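Local coordinates for protein metallo-beta-lactamase 1 (Acinetobacter baumannii, PDB 5MMD) that probably hydrolyses the amide bond of beta-lactam antibiotics to give substituted beta-amino acids, using zinc ions as cofactor, at residues V38-G42 with M127-L131; V133-G137 with N186-Y191; L145-I149 with Y191-K195; G157-I161 with W180-A184. One frame throughout, in Å; residues are numbered along the deposited sequence.

Interaction 1: residues V38-G42 with M127-L131; sequences VVISG and MDGFL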
loop_
_atom_site.group_PDB
_atom_site.type_symbol
_atom_site.label_atom_id
_atom_site.label_comp_id
_atom_site.label_asym_id
_atom_site.label_seq_id
_atom_site.Cartn_x
_atom_site.Cartn_y
_atom_site.Cartn_z
ATOM N N VAL A 38 -6.295 -4.873 -5.948
ATOM C CA VAL A 38 -6.704 -4.560 -7.294
ATOM C C VAL A 38 -8.137 -4.020 -7.151
ATOM O O VAL A 38 -9.031 -4.674 -6.581
ATOM C CB VAL A 38 -6.646 -5.785 -8.249
ATOM C CG1 VAL A 38 -7.033 -5.377 -9.674
ATOM C CG2 VAL A 38 -5.303 -6.424 -8.223
ATOM N N VAL A 39 -8.348 -2.814 -7.663
ATOM C CA VAL A 39 -9.643 -2.161 -7.586
ATOM C C VAL A 39 -10.233 -1.936 -8.984
ATOM O O VAL A 39 -9.574 -1.420 -9.886
ATOM C CB VAL A 39 -9.522 -0.828 -6.867
ATOM C CG1 VAL A 39 -10.861 -0.139 -6.790
ATOM C CG2 VAL A 39 -8.887 -1.008 -5.503
ATOM N N ILE A 40 -11.490 -2.308 -9.136
ATOM C CA ILE A 40 -12.187 -2.205 -10.402
ATOM C C ILE A 40 -13.267 -1.148 -10.408
ATOM O O ILE A 40 -14.094 -1.085 -9.500
ATOM C CB ILE A 40 -12.867 -3.516 -10.770
ATOM C CG1 ILE A 40 -11.972 -4.704 -10.492
ATOM C CG2 ILE A 40 -13.384 -3.472 -12.239
ATOM C CD1 ILE A 40 -10.743 -4.734 -11.246
ATOM N N SER A 41 -13.285 -0.372 -11.494
ATOM C CA SER A 41 -14.359 0.544 -11.796
ATOM C C SER A 41 -14.615 0.543 -13.316
ATOM O O SER A 41 -13.714 0.804 -14.109
ATOM C CB SER A 41 -14.018 1.944 -11.313
ATOM O OG SER A 41 -15.065 2.852 -11.590
ATOM N N GLY A 42 -15.838 0.196 -13.713
ATOM C CA GLY A 42 -16.212 0.258 -15.119
ATOM C C GLY A 42 -15.305 -0.582 -15.990
ATOM O O GLY A 42 -14.937 -0.191 -17.085
ATOM N N MET A 127 -8.120 7.381 -11.266
ATOM C CA MET A 127 -9.212 6.672 -11.899
ATOM C C MET A 127 -10.567 7.424 -11.730
ATOM O O MET A 127 -11.529 6.898 -11.173
ATOM C CB MET A 127 -9.283 5.229 -11.361
ATOM C CG MET A 127 -9.866 4.284 -12.414
ATOM S SD MET A 127 -9.596 2.523 -12.163
ATOM C CE MET A 127 -10.231 2.393 -10.501
ATOM N N ASP A 128 -10.599 8.667 -12.192
ATOM C CA ASP A 128 -11.811 9.517 -12.137
ATOM C C ASP A 128 -12.367 9.618 -10.727
ATOM O O ASP A 128 -13.607 9.630 -10.508
ATOM C CB ASP A 128 -12.893 8.995 -13.053
ATOM C CG ASP A 128 -12.460 8.931 -14.491
ATOM O OD1 ASP A 128 -11.593 9.715 -14.908
ATOM O OD2 ASP A 128 -13.026 8.108 -15.233
ATOM N N GLY A 129 -11.442 9.700 -9.780
ATOM C CA GLY A 129 -11.775 9.963 -8.397
ATOM C C GLY A 129 -12.241 8.708 -7.673
ATOM O O GLY A 129 -12.602 8.758 -6.506
ATOM N N PHE A 130 -12.194 7.570 -8.350
ATOM C CA PHE A 130 -12.556 6.303 -7.686
ATOM C C PHE A 130 -11.568 5.987 -6.563
ATOM O O PHE A 130 -11.955 5.363 -5.565
ATOM C CB PHE A 130 -12.618 5.152 -8.694
ATOM C CG PHE A 130 -13.507 4.008 -8.263
ATOM C CD1 PHE A 130 -12.962 2.845 -7.748
ATOM C CD2 PHE A 130 -14.886 4.102 -8.371
ATOM C CE1 PHE A 130 -13.761 1.794 -7.353
ATOM C CE2 PHE A 130 -15.698 3.035 -7.990
ATOM C CZ PHE A 130 -15.131 1.891 -7.464
ATOM N N LEU A 131 -10.310 6.409 -6.712
ATOM C CA LEU A 131 -9.312 6.284 -5.638
ATOM C C LEU A 131 -8.902 7.668 -5.144
ATOM O O LEU A 131 -8.616 8.570 -5.952
ATOM C CB LEU A 131 -8.076 5.519 -6.109
ATOM C CG LEU A 131 -8.326 4.155 -6.744
ATOM C CD1 LEU A 131 -6.989 3.594 -7.272
ATOM C CD2 LEU A 131 -8.959 3.174 -5.724
HETATM O O HOH W 1 -13.739 5.398 -12.377
#

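Interaction 2: residues V133-G137 with N186-Y191; sequences VYYPG and NTISKY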
loop_
_atom_site.group_PDB
_atom_site.type_symbol
_atom_site.label_atom_id
_atom_site.label_comp_id
_atom_site.label_asym_id
_atom_site.label_seq_id
_atom_site.Cartn_x
_atom_site.Cartn_y
_atom_site.Cartn_z
ATOM N N VAL A 133 -6.110 9.450 -2.729
ATOM C CA VAL A 133 -4.807 9.234 -2.089
ATOM C C VAL A 133 -4.574 10.331 -1.072
ATOM O O VAL A 133 -4.906 11.485 -1.306
ATOM C CB VAL A 133 -3.688 9.199 -3.115
ATOM C CG1 VAL A 133 -2.319 8.839 -2.458
ATOM C CG2 VAL A 133 -4.018 8.229 -4.202
ATOM N N TYR A 134 -4.023 9.953 0.074
ATOM C CA TYR A 134 -3.770 10.882 1.162
ATOM C C TYR A 134 -2.445 10.613 1.867
ATOM O O TYR A 134 -2.138 9.475 2.245
ATOM C CB TYR A 134 -4.881 10.803 2.190
ATOM C CG TYR A 134 -4.681 11.587 3.480
ATOM C CD1 TYR A 134 -4.493 12.941 3.470
ATOM C CD2 TYR A 134 -4.742 10.945 4.724
ATOM C CE1 TYR A 134 -4.332 13.666 4.642
ATOM C CE2 TYR A 134 -4.594 11.659 5.907
ATOM C CZ TYR A 134 -4.399 13.033 5.850
ATOM O OH TYR A 134 -4.233 13.798 6.998
ATOM N N TYR A 135 -1.697 11.681 2.089
ATOM C CA TYR A 135 -0.522 11.612 2.948
ATOM C C TYR A 135 -0.826 12.063 4.377
ATOM O O TYR A 135 -1.063 13.254 4.621
ATOM C CB TYR A 135 0.579 12.473 2.348
ATOM C CG TYR A 135 1.837 12.546 3.167
ATOM C CD1 TYR A 135 2.644 11.429 3.337
ATOM C CD2 TYR A 135 2.244 13.746 3.736
ATOM C CE1 TYR A 135 3.835 11.505 4.074
ATOM C CE2 TYR A 135 3.431 13.822 4.478
ATOM C CZ TYR A 135 4.196 12.686 4.648
ATOM O OH TYR A 135 5.370 12.770 5.358
ATOM N N PRO A 136 -0.813 11.128 5.324
ATOM C CA PRO A 136 -1.144 11.462 6.707
ATOM C C PRO A 136 0.031 12.049 7.476
ATOM O O PRO A 136 -0.166 12.604 8.547
ATOM C CB PRO A 136 -1.570 10.110 7.299
ATOM C CG PRO A 136 -0.740 9.090 6.547
ATOM C CD PRO A 136 -0.595 9.674 5.141
ATOM N N GLY A 137 1.225 11.986 6.906
ATOM C CA GLY A 137 2.418 12.404 7.616
ATOM C C GLY A 137 3.243 11.155 7.853
ATOM O O GLY A 137 2.824 10.052 7.489
ATOM N N ASN A 186 -4.492 11.723 12.357
ATOM C CA ASN A 186 -5.015 12.389 11.150
ATOM C C ASN A 186 -5.930 11.441 10.380
ATOM O O ASN A 186 -7.001 11.821 9.930
ATOM C CB ASN A 186 -3.876 12.867 10.229
ATOM C CG ASN A 186 -3.126 14.054 10.795
ATOM O OD1 ASN A 186 -3.693 14.867 11.540
ATOM N ND2 ASN A 186 -1.841 14.179 10.428
ATOM N N THR A 187 -5.494 10.197 10.254
ATOM C CA THR A 187 -6.183 9.190 9.460
ATOM C C THR A 187 -7.514 8.763 10.117
ATOM O O THR A 187 -8.542 8.592 9.433
ATOM C CB THR A 187 -5.268 7.973 9.257
ATOM O OG1 THR A 187 -4.023 8.404 8.663
ATOM C CG2 THR A 187 -5.929 6.930 8.379
ATOM N N ILE A 188 -7.500 8.639 11.437
ATOM C CA ILE A 188 -8.724 8.389 12.192
ATOM C C ILE A 188 -9.758 9.516 12.002
ATOM O O ILE A 188 -10.960 9.242 11.873
ATOM C CB ILE A 188 -8.413 8.226 13.694
ATOM C CG1 ILE A 188 -7.678 6.899 13.936
ATOM C CG2 ILE A 188 -9.687 8.348 14.502
ATOM C CD1 ILE A 188 -6.927 6.851 15.246
ATOM N N SER A 189 -9.302 10.771 11.991
ATOM C CA SER A 189 -10.205 11.909 11.797
ATOM C C SER A 189 -10.772 11.982 10.393
ATOM O O SER A 189 -11.918 12.409 10.197
ATOM C CB SER A 189 -9.499 13.226 12.092
ATOM O OG SER A 189 -9.432 13.431 13.490
ATOM N N LYS A 190 -9.969 11.568 9.418
ATOM C CA LYS A 190 -10.353 11.704 8.024
ATOM C C LYS A 190 -11.303 10.593 7.592
ATOM O O LYS A 190 -12.199 10.842 6.790
ATOM C CB LYS A 190 -9.113 11.722 7.127
ATOM C CG LYS A 190 -9.368 12.378 5.768
ATOM C CD LYS A 190 -8.081 12.543 5.020
ATOM C CE LYS A 190 -8.305 13.066 3.589
ATOM N NZ LYS A 190 -8.715 14.474 3.532
ATOM N N TYR A 191 -11.138 9.388 8.152
ATOM C CA TYR A 191 -11.893 8.225 7.684
ATOM C C TYR A 191 -12.714 7.577 8.813
ATOM O O TYR A 191 -12.647 6.387 9.056
ATOM C CB TYR A 191 -10.946 7.231 7.027
ATOM C CG TYR A 191 -10.151 7.870 5.886
ATOM C CD1 TYR A 191 -10.762 8.193 4.693
ATOM C CD2 TYR A 191 -8.794 8.141 6.019
ATOM C CE1 TYR A 191 -10.057 8.783 3.653
ATOM C CE2 TYR A 191 -8.065 8.699 4.985
ATOM C CZ TYR A 191 -8.700 9.037 3.807
ATOM O OH TYR A 191 -7.993 9.617 2.779
#

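Interaction 3: residues L145-I149 with Y191-K195; sequences LVVWI and YPEAK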
loop_
_atom_site.group_PDB
_atom_site.type_symbol
_atom_site.label_atom_id
_atom_site.label_comp_id
_atom_site.label_asym_id
_atom_site.label_seq_id
_atom_site.Cartn_x
_atom_site.Cartn_y
_atom_site.Cartn_z
ATOM N N LEU A 145 1.881 6.597 2.121
ATOM C CA LEU A 145 0.555 7.054 1.695
ATOM C C LEU A 145 -0.532 6.024 2.023
ATOM O O LEU A 145 -0.255 4.828 2.094
ATOM C CB LEU A 145 0.510 7.281 0.179
ATOM C CG LEU A 145 1.548 8.157 -0.491
ATOM C CD1 LEU A 145 1.407 8.168 -2.037
ATOM C CD2 LEU A 145 1.414 9.563 0.064
ATOM N N VAL A 146 -1.764 6.514 2.166
ATOM C CA VAL A 146 -2.960 5.661 2.205
ATOM C C VAL A 146 -3.878 5.951 1.050
ATOM O O VAL A 146 -3.817 7.024 0.449
ATOM C CB VAL A 146 -3.757 5.808 3.505
ATOM C CG1 VAL A 146 -2.849 5.556 4.727
ATOM C CG2 VAL A 146 -4.428 7.151 3.602
ATOM N N VAL A 147 -4.714 4.972 0.706
ATOM C CA VAL A 147 -5.619 5.100 -0.430
ATOM C C VAL A 147 -7.017 4.710 -0.044
ATOM O O VAL A 147 -7.245 3.600 0.449
ATOM C CB VAL A 147 -5.156 4.236 -1.599
ATOM C CG1 VAL A 147 -6.051 4.418 -2.774
ATOM C CG2 VAL A 147 -3.685 4.557 -1.970
ATOM N N TRP A 148 -7.939 5.632 -0.284
ATOM C CA TRP A 148 -9.331 5.532 0.122
ATOM C C TRP A 148 -10.178 5.251 -1.086
ATOM O O TRP A 148 -10.009 5.884 -2.140
ATOM C CB TRP A 148 -9.754 6.812 0.788
ATOM C CG TRP A 148 -11.183 6.987 1.209
ATOM C CD1 TRP A 148 -12.053 7.937 0.732
ATOM C CD2 TRP A 148 -11.892 6.278 2.241
ATOM N NE1 TRP A 148 -13.257 7.861 1.396
ATOM C CE2 TRP A 148 -13.192 6.843 2.315
ATOM C CE3 TRP A 148 -11.563 5.230 3.100
ATOM C CZ2 TRP A 148 -14.160 6.391 3.216
ATOM C CZ3 TRP A 148 -12.539 4.770 3.991
ATOM C CH2 TRP A 148 -13.805 5.369 4.055
ATOM N N ILE A 149 -11.077 4.278 -0.933
ATOM C CA ILE A 149 -12.051 3.967 -1.956
ATOM C C ILE A 149 -13.417 4.448 -1.456
ATOM O O ILE A 149 -14.089 3.733 -0.714
ATOM C CB ILE A 149 -12.107 2.479 -2.254
ATOM C CG1 ILE A 149 -10.687 1.905 -2.296
ATOM C CG2 ILE A 149 -12.885 2.233 -3.565
ATOM C CD1 ILE A 149 -10.653 0.441 -2.599
ATOM N N TYR A 191 -11.138 9.388 8.152
ATOM C CA TYR A 191 -11.893 8.225 7.684
ATOM C C TYR A 191 -12.714 7.577 8.813
ATOM O O TYR A 191 -12.647 6.387 9.056
ATOM C CB TYR A 191 -10.946 7.231 7.027
ATOM C CG TYR A 191 -10.151 7.870 5.886
ATOM C CD1 TYR A 191 -10.762 8.193 4.693
ATOM C CD2 TYR A 191 -8.794 8.141 6.019
ATOM C CE1 TYR A 191 -10.057 8.783 3.653
ATOM C CE2 TYR A 191 -8.065 8.699 4.985
ATOM C CZ TYR A 191 -8.700 9.037 3.807
ATOM O OH TYR A 191 -7.993 9.617 2.779
ATOM N N PRO A 192 -13.540 8.374 9.484
ATOM C CA PRO A 192 -14.283 7.788 10.602
ATOM C C PRO A 192 -15.250 6.649 10.206
ATOM O O PRO A 192 -15.589 5.828 11.083
ATOM C CB PRO A 192 -15.059 8.989 11.155
ATOM C CG PRO A 192 -15.238 9.899 9.947
ATOM C CD PRO A 192 -13.921 9.767 9.225
ATOM N N GLU A 193 -15.691 6.608 8.946
ATOM C CA GLU A 193 -16.682 5.612 8.511
ATOM C C GLU A 193 -16.040 4.466 7.701
ATOM O O GLU A 193 -16.753 3.698 7.045
ATOM C CB GLU A 193 -17.787 6.279 7.670
ATOM C CG GLU A 193 -19.047 6.757 8.455
ATOM C CD GLU A 193 -20.294 5.833 8.282
ATOM O OE1 GLU A 193 -21.020 5.947 7.259
ATOM O OE2 GLU A 193 -20.565 5.002 9.182
ATOM N N ALA A 194 -14.712 4.345 7.711
ATOM C CA ALA A 194 -14.098 3.236 6.987
ATOM C C ALA A 194 -14.701 1.907 7.470
ATOM O O ALA A 194 -14.894 1.711 8.672
ATOM C CB ALA A 194 -12.610 3.218 7.159
ATOM N N LYS A 195 -14.965 1.007 6.530
ATOM C CA LYS A 195 -15.644 -0.272 6.820
ATOM C C LYS A 195 -14.677 -1.425 6.829
ATOM O O LYS A 195 -14.769 -2.384 7.654
ATOM C CB LYS A 195 -16.724 -0.518 5.776
ATOM C CG LYS A 195 -17.974 0.302 5.997
ATOM C CE LYS A 195 -20.414 0.459 5.253
ATOM N NZ LYS A 195 -20.505 1.376 4.082
#

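Interaction 4: residues G157-I161 with W180-A184; sequences GGCFI and WPQSA. With ZN (zinc ion), chain C.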
loop_
_atom_site.group_PDB
_atom_site.type_symbol
_atom_site.label_atom_id
_atom_site.label_comp_id
_atom_site.label_asym_id
_atom_site.label_seq_id
_atom_site.Cartn_x
_atom_site.Cartn_y
_atom_site.Cartn_z
ATOM N N GLY A 157 -4.364 0.991 4.039
ATOM C CA GLY A 157 -3.449 1.673 4.932
ATOM C C GLY A 157 -1.999 1.499 4.545
ATOM O O GLY A 157 -1.154 2.306 4.931
ATOM N N GLY A 158 -1.693 0.441 3.810
ATOM C CA GLY A 158 -0.312 0.096 3.575
ATOM C C GLY A 158 0.437 -0.101 4.891
ATOM O O GLY A 158 -0.156 -0.335 5.950
ATOM N N CYS A 159 1.750 -0.015 4.833
ATOM C CA CYS A 159 2.527 -0.423 6.000
ATOM C C CYS A 159 2.485 0.628 7.071
ATOM O O CYS A 159 3.003 0.406 8.150
ATOM C CB CYS A 159 3.928 -0.760 5.580
ATOM S SG CYS A 159 3.870 -1.968 4.272
ATOM N N PHE A 160 1.828 1.749 6.777
ATOM C CA PHE A 160 1.507 2.770 7.759
ATOM C C PHE A 160 0.539 2.247 8.813
ATOM O O PHE A 160 0.427 2.823 9.921
ATOM C CB PHE A 160 0.880 3.993 7.055
ATOM C CG PHE A 160 0.419 5.080 7.987
ATOM C CD1 PHE A 160 1.337 5.877 8.643
ATOM C CD2 PHE A 160 -0.941 5.323 8.198
ATOM C CE1 PHE A 160 0.933 6.885 9.499
ATOM C CE2 PHE A 160 -1.352 6.344 9.045
ATOM C CZ PHE A 160 -0.402 7.119 9.704
ATOM N N ILE A 161 -0.204 1.205 8.445
ATOM C CA ILE A 161 -1.228 0.639 9.327
ATOM C C ILE A 161 -0.853 -0.774 9.658
ATOM O O ILE A 161 -0.534 -1.557 8.772
ATOM C CB ILE A 161 -2.678 0.674 8.680
ATOM C CG1 ILE A 161 -3.145 2.114 8.458
ATOM C CG2 ILE A 161 -3.684 -0.110 9.551
ATOM C CD1 ILE A 161 -3.099 2.994 9.719
ATOM N N TRP A 180 4.417 9.423 13.977
ATOM C CA TRP A 180 3.421 8.386 13.680
ATOM C C TRP A 180 2.101 8.557 14.453
ATOM O O TRP A 180 1.028 8.413 13.883
ATOM C CB TRP A 180 4.003 7.002 13.959
ATOM C CG TRP A 180 3.376 5.907 13.135
ATOM C CD1 TRP A 180 2.087 5.865 12.638
ATOM C CD2 TRP A 180 4.001 4.698 12.712
ATOM N NE1 TRP A 180 1.888 4.715 11.940
ATOM C CE2 TRP A 180 3.040 3.971 11.963
ATOM C CE3 TRP A 180 5.275 4.146 12.900
ATOM C CZ2 TRP A 180 3.314 2.714 11.422
ATOM C CZ3 TRP A 180 5.558 2.928 12.339
ATOM C CH2 TRP A 180 4.579 2.207 11.613
ATOM N N PRO A 181 2.166 8.873 15.748
ATOM C CA PRO A 181 0.875 9.070 16.413
ATOM C C PRO A 181 0.024 10.192 15.794
ATOM O O PRO A 181 -1.157 9.943 15.527
ATOM C CB PRO A 181 1.264 9.411 17.854
ATOM C CG PRO A 181 2.670 8.879 18.026
ATOM C CD PRO A 181 3.306 9.064 16.669
ATOM N N GLN A 182 0.579 11.382 15.532
ATOM C CA GLN A 182 -0.273 12.421 14.953
ATOM C C GLN A 182 -0.726 11.989 13.561
ATOM O O GLN A 182 -1.852 12.262 13.164
ATOM C CB GLN A 182 0.408 13.785 14.883
ATOM C CG GLN A 182 -0.575 14.916 14.447
ATOM O OE1 GLN A 182 -1.835 15.098 16.514
ATOM N NE2 GLN A 182 -3.035 14.777 14.637
ATOM N N SER A 183 0.117 11.290 12.814
ATOM C CA SER A 183 -0.325 10.865 11.497
ATOM C C SER A 183 -1.469 9.878 11.575
ATOM O O SER A 183 -2.351 9.882 10.729
ATOM C CB SER A 183 0.823 10.247 10.716
ATOM O OG SER A 183 1.879 11.183 10.683
ATOM N N ALA A 184 -1.407 8.999 12.566
ATOM C CA ALA A 184 -2.453 8.005 12.808
ATOM C C ALA A 184 -3.753 8.703 13.207
ATOM O O ALA A 184 -4.858 8.341 12.749
ATOM C CB ALA A 184 -2.000 7.049 13.890
HETATM ZN ZN ZN C . 5.863 -3.215 4.076
HETATM O O HOH W 2 7.681 -2.232 4.135
#

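Interaction 1: residues V38-G42 with M127-L131
Met127 opens the contact with the end of its side chain, laying its terminal methyl against Ser41: CE is 3.9 Å from Ser41 CB and equally near the carbonyl oxygen of Val39. The bend at its last torsion, chi3 53°, turns that methyl toward strand 32-41. Its carbonyl oxygen accepts a hydrogen bond from a water molecule that also lies 3.0 Å from Ser41 OG. This single water is the polar bridge between the segments. From Met127 the chain makes a type I' beta turn, closed by the bond from Phe130 N to Met127 O, and so brings Phe130 back against the strand. Over one face of its ring stands Ser41 CB, 3.6 Å from the centroid and only 7° off the ring normal, a CH-pi contact; Ser41 OG sits above the same ring, nearest CD2. At the rim, close to the ring plane, Val39 CG1 meets Phe130 CE1 at 3.5 Å. The phenyl ring is thus bounded by a serine above and a valine at its edge. Leu131, which forms a classic beta bulge with Phe130 opposite Leu126, reaches inward with CD2 to Val39 CG1 at 4.0 Å. Ile149 of strand 146-149 touches Val39, Phe130 and Leu131 alike, so this hairpin turn of the five-stranded sheet packs, together with Ile149, against strand 32-41 of the other sheet in the alphabeta/betaalpha sandwich. What joins the sheets here is therefore mainly shape and apolar packing, which grades from the buried Val39-Leu131 pair to a water-bridged serine at the partly exposed margin.

Interaction 2: residues V133-G137 with N186-Y191
Tyr134 and Pro136 meet the last turns of helix 180-190, a helix that packs on the outer face of one beta sheet, as in the alphabeta/betaalpha sandwich of metallo-beta-lactamases. One direct hydrogen bond crosses between the segments: the side-chain amide of Asn186 gives ND2-H to the carbonyl oxygen of Pro136, 3.0 Å away and at 162°. Donor and carbonyl are well matched, since the oxygen lies almost in the amide plane and the nitrogen in the carbonyl plane. The same oxygen also receives a weak hydrogen bond from Ser183 OG, one turn earlier on the helix. Contacts with the pi system come next. Lys190 runs across the Tyr134 ring with CD over its centre, 3.6 Å from the centroid, in a CH-pi contact, while Pro136 N lies above the opposite face, nearer the rim. The bend at the end of the lysine, chi4 72°, carries NZ to 4.8 Å from the centroid, still over the face and in cation-pi range. That ammonium also forms a salt bridge with Glu123, so aromatic ring and carboxylate probably share in stabilising its charge. Packing completes the junction. Tyr191 passes obliquely, setting its OH 3.4 Å from Tyr134 CB and bringing CE2 to Tyr134 CD2. Pro136 and Thr187 lie side by side, both pointing the same way, with the threonine hydroxyl bonded to the Ser183 carbonyl of its own helix. At the far end of the tyrosine, where its ring and the Asn186 amide are turned 71° apart, Tyr134 OH rests 3.4 Å from Asn186 CB.

Interaction 3: residues L145-I149 with Y191-K195
Tyr191 lays CD1 and CE1 over one face of the Trp148 indole. The closest approach is from Tyr191 CE1 to Trp148 CG at 3.2 Å, a tight fit, and the neighbouring CD1 is 3.3 Å from Trp148 CD2, above the middle of the bicyclic system. With centroids 4.5 Å apart and planes tilted by 40°, measured from the five-membered ring, the pair is intermediate between stacked and perpendicular. At the far end of the indole, Ala194 comes up to the rim instead of a face: its CB is 3.5 Å from Trp148 CZ3, and its CA lies in the ring plane. One face and part of the rim of the indole are thus met by a single short segment. Val146, on the same side of strand 146-149, adds its CG2 to Tyr191 CE2 at 4.2 Å.

The next shell explains these positions. Trp148 CG stands opposite its backbone nitrogen, chi1 176°, which extends the indole toward the segment that follows helix 180-190. Tyr191 to Ala194 is a type I beta turn, closed by the bond from Ala194 N to Tyr191 O, so that the phenol and the alanine both arrive at the indole. Leu155 of the adjacent strand 154-158 touches Val146, Trp148 and Tyr191. Without direct hydrogen bonds between the segments, the hold of the helix-to-strand turn on the sheet therefore rests on dispersion and aromatic packing, with the two tilted rings kept in close touch.

Interaction 4: residues G157-I161 with W180-A184
In the beta-alpha-beta unit made by strand 154-158, helix 180-190 and strand 196-199, the turn that carries the zinc ligand Cys159 leans on the first turn of the helix. Phe160 is the main bridge. Its carbonyl oxygen accepts the indole N-H of Trp180, with NE1 at 3.1 Å; the indole approaches on a lone pair in the carbonyl plane, and the oxygen lies close to the plane of the indole, although the N-H bends to 135°. The Phe160 ring passes alongside the same indole, CE1 3.5 Å from Trp180 CD1. Their planes differ by 21°, but the rings are slid so far that they barely overlap. With CG extended away from the backbone nitrogen, chi1 176°, the phenyl reaches on to the helix, where CZ meets Ser183 CB at 3.5 Å and the Ser183 carbonyl carbon lies in the ring plane, at the edge. Ser183 OG itself turns to Gly138 O and to Gln179 O. On the other side of this short turn, Cys159 SG binds zinc at 2.4 Å, with a water 2.1 Å from the metal and Asp82 and His201 completing the site. A Gly158 O to Ile161 N bond closes the type I turn around Cys159 and Phe160. One turn thus faces the metal with its cysteine and the helix with its phenylalanine; the cysteine it supplies belongs to the Asp-Cys-His zinc site characteristic of subclass B1 metallo-beta-lactamases.

How the interactions relate
Burial increases from interaction 1, partly buried and remote from the metal, to interactions 3 and 4, which are buried. Interaction 1 joins the two sheets, whereas the other three attach helix 180-190 or the turn after it to the five-stranded sheet. Interactions 2 and 3 share Tyr191 and use neighbouring strands; interactions 2 and 4 use successive parts of one helix, meeting where Pro136 and Thr187 touch Phe160. Ile149 links interaction 3 to interaction 1 through Val39 and Leu131. Chemistry follows place: a water bridge at the margin in 1, a hydrogen bond from a side-chain amide and a lysine-ring contact in 2, purely apolar and aromatic packing in 3, and an indole hydrogen bond beside a zinc ligand in 4.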